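Local atomic coordinates of RmpA (Streptococcus mutans, PDB entry 3BJV), a protein that probably serves as the IIA component of an ascorbate-specific phosphotransferase system, relaying a phosphoryl group for ascorbate uptake. Residues A79-T84 and L100-A105. Sequence-based numbering, arbitrary orientation.
Sequences AFSLVT and LLALAA
Ala79 and Ala104 at one end, and Val83 and Leu100 at the other, frame an antiparallel strand pair that illustrates how a sheet interior combines backbone hydrogen bonding with two unlike faces. Each of these hydrogen-bonded pairs is closed by two N-H...O bonds, one in each direction; the straightest runs from Leu100 N to Val83 O (2.7 Å, 176° at the hydrogen). Between them Ser81 N donates to Ala102 O at 3.0 Å. CA-H...O contacts supplement these bonds: Ala102 O also faces the CA-H of Phe80, and Ser81 O that of Leu101 (CA to O 3.1 Å).

Apolar packing dominates the face bearing Phe80, Leu82, Leu101 and Leu103. A chi1 of -150°, roughly anti to the backbone N, brings Leu101 CG to 3.2 Å from Ser81 O; from there CD2 comes obliquely to Phe80 CD2 at 3.7 Å, and CD1 reaches Leu82 CD1 at 4.0 Å. Leu103 lies alongside Phe80, touching CE2 through CD1. On the other face Val83 and Leu100 lie side by side, CG1 against CD1 at 4.1 Å, and the remaining residues are small: Ala79, Ala104, Ala102 and Ser81, whose OG rests 3.4 Å from Ala102 CB and is hydrogen-bonded to the backbone O of Ser29.

Within this three-layer alpha/beta sandwich, helices 3-10 and 108-123 pack over the leucine-rich face and helix 22-36 over the other, while strands 13-17 and 63-65 flank the pair in the sheet.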
ATOM      1  N   ALA A  79       4.004   6.954  13.333  1.00  8.55           N
ATOM      2  CA  ALA A  79       2.907   6.795  14.327  1.00  7.96           C
ATOM      3  C   ALA A  79       1.641   6.589  13.592  1.00  7.29           C
ATOM      4  O   ALA A  79       1.595   6.848  12.382  1.00  7.15           O
ATOM      5  CB  ALA A  79       2.797   8.020  15.246  1.00  6.95           C
ATOM      6  N   PHE A  80       0.640   6.116  14.328  1.00  6.66           N
ATOM      7  CA  PHE A  80      -0.684   5.860  13.831  1.00  7.32           C
ATOM      8  C   PHE A  80      -1.695   6.362  14.846  1.00  7.55           C
ATOM      9  O   PHE A  80      -1.398   6.387  16.020  1.00  5.40           O
ATOM     10  CB  PHE A  80      -0.943   4.353  13.713  1.00  7.37           C
ATOM     11  CG  PHE A  80      -0.007   3.615  12.820  1.00  8.53           C
ATOM     12  CD1 PHE A  80       1.128   2.985  13.338  1.00 12.55           C
ATOM     13  CD2 PHE A  80      -0.294   3.462  11.457  1.00 12.97           C
ATOM     14  CE1 PHE A  80       1.982   2.266  12.508  1.00 13.37           C
ATOM     15  CE2 PHE A  80       0.563   2.697  10.607  1.00 12.54           C
ATOM     16  CZ  PHE A  80       1.670   2.100  11.139  1.00 12.06           C
ATOM     17  N   SER A  81      -2.902   6.712  14.377  1.00  7.97           N
ATOM     18  CA  SER A  81      -4.055   6.817  15.247  1.00  8.66           C
ATOM     19  C   SER A  81      -5.269   6.040  14.666  1.00  8.62           C
ATOM     20  O   SER A  81      -5.271   5.605  13.543  1.00  9.30           O
ATOM     21  CB  SER A  81      -4.429   8.269  15.448  1.00  9.09           C
ATOM     22  OG  SER A  81      -5.031   8.743  14.261  1.00 13.98           O
ATOM     23  N   LEU A  82      -6.289   5.843  15.475  1.00  8.56           N
ATOM     24  CA  LEU A  82      -7.488   5.210  15.043  1.00  8.49           C
ATOM     25  C   LEU A  82      -8.643   5.931  15.717  1.00  8.96           C
ATOM     26  O   LEU A  82      -8.682   6.087  16.963  1.00  8.48           O
ATOM     27  CB  LEU A  82      -7.476   3.729  15.392  1.00  8.20           C
ATOM     28  CG  LEU A  82      -8.563   2.889  14.712  1.00  9.02           C
ATOM     29  CD1 LEU A  82      -7.993   1.528  14.522  1.00 11.95           C
ATOM     30  CD2 LEU A  82      -9.840   2.826  15.557  1.00  7.28           C
ATOM     31  N   VAL A  83      -9.573   6.370  14.871  1.00  9.05           N
ATOM     32  CA  VAL A  83     -10.755   7.099  15.280  1.00  8.27           C
ATOM     33  C   VAL A  83     -11.944   6.359  14.629  1.00  8.49           C
ATOM     34  O   VAL A  83     -11.859   5.999  13.447  1.00  8.99           O
ATOM     35  CB  VAL A  83     -10.680   8.559  14.751  1.00  8.73           C
ATOM     36  CG1 VAL A  83     -12.092   9.188  14.599  1.00  9.67           C
ATOM     37  CG2 VAL A  83      -9.759   9.459  15.634  1.00  6.15           C
ATOM     38  N   THR A  84     -13.034   6.148  15.374  1.00  7.40           N
ATOM     39  CA  THR A  84     -14.290   5.626  14.812  1.00  6.97           C
ATOM     40  C   THR A  84     -15.365   6.679  15.018  1.00  8.09           C
ATOM     41  O   THR A  84     -15.378   7.348  16.024  1.00  8.66           O
ATOM     42  CB  THR A  84     -14.748   4.351  15.514  1.00  6.94           C
ATOM     43  OG1 THR A  84     -14.895   4.596  16.911  1.00  7.59           O
ATOM     44  CG2 THR A  84     -13.735   3.175  15.298  1.00  5.36           C
ATOM     45  N   LEU A 100     -11.262   5.903  10.781  1.00 11.08           N
ATOM     46  CA  LEU A 100     -10.080   6.606  10.282  1.00 10.98           C
ATOM     47  C   LEU A 100      -8.808   6.175  11.008  1.00 10.52           C
ATOM     48  O   LEU A 100      -8.719   6.219  12.236  1.00 11.66           O
ATOM     49  CB  LEU A 100     -10.255   8.141  10.265  1.00 10.62           C
ATOM     50  CG  LEU A 100     -11.483   8.621   9.533  1.00  9.89           C
ATOM     51  CD1 LEU A 100     -12.540   9.034  10.546  1.00  9.96           C
ATOM     52  CD2 LEU A 100     -11.114   9.801   8.679  1.00  9.80           C
ATOM     53  N   LEU A 101      -7.852   5.696  10.229  1.00  9.95           N
ATOM     54  CA  LEU A 101      -6.573   5.324  10.743  1.00  9.60           C
ATOM     55  C   LEU A 101      -5.509   6.240  10.086  1.00 10.53           C
ATOM     56  O   LEU A 101      -5.092   6.005   8.947  1.00 10.24           O
ATOM     57  CB  LEU A 101      -6.319   3.835  10.514  1.00  8.68           C
ATOM     58  CG  LEU A 101      -5.423   3.093  11.521  1.00  7.39           C
ATOM     59  CD1 LEU A 101      -5.609   1.557  11.356  1.00  8.89           C
ATOM     60  CD2 LEU A 101      -3.954   3.488  11.312  1.00  2.00           C
ATOM     61  N   ALA A 102      -5.152   7.315  10.790  1.00  9.97           N
ATOM     62  CA  ALA A 102      -4.147   8.263  10.323  1.00 10.22           C
ATOM     63  C   ALA A 102      -2.765   7.678  10.475  1.00 10.67           C
ATOM     64  O   ALA A 102      -2.468   6.941  11.403  1.00 11.84           O
ATOM     65  CB  ALA A 102      -4.228   9.523  11.056  1.00  9.43           C
ATOM     66  N   LEU A 103      -1.909   8.049   9.559  1.00 11.16           N
ATOM     67  CA  LEU A 103      -0.666   7.386   9.379  1.00 11.14           C
ATOM     68  C   LEU A 103       0.364   8.488   9.369  1.00 10.66           C
ATOM     69  O   LEU A 103       0.213   9.444   8.575  1.00 11.27           O
ATOM     70  CB  LEU A 103      -0.744   6.711   7.987  1.00 11.79           C
ATOM     71  CG  LEU A 103       0.460   6.164   7.203  1.00 13.14           C
ATOM     72  CD1 LEU A 103       1.521   5.563   8.188  1.00 14.56           C
ATOM     73  CD2 LEU A 103      -0.071   5.088   6.248  1.00 10.39           C
ATOM     74  N   ALA A 104       1.404   8.375  10.199  1.00  9.31           N
ATOM     75  CA  ALA A 104       2.624   9.181  10.004  1.00  8.76           C
ATOM     76  C   ALA A 104       3.858   8.327   9.743  1.00  9.38           C
ATOM     77  O   ALA A 104       4.318   7.627  10.672  1.00 10.28           O
ATOM     78  CB  ALA A 104       2.875  10.105  11.203  1.00  8.29           C
ATOM     79  N   ALA A 105       4.407   8.414   8.523  1.00  9.23           N
ATOM     80  CA  ALA A 105       5.598   7.662   8.108  1.00 11.43           C
ATOM     81  C   ALA A 105       6.785   8.573   7.792  1.00 12.30           C
ATOM     82  O   ALA A 105       6.635   9.585   7.110  1.00 13.54           O
ATOM     83  CB  ALA A 105       5.291   6.757   6.868  1.00 11.50           C
TER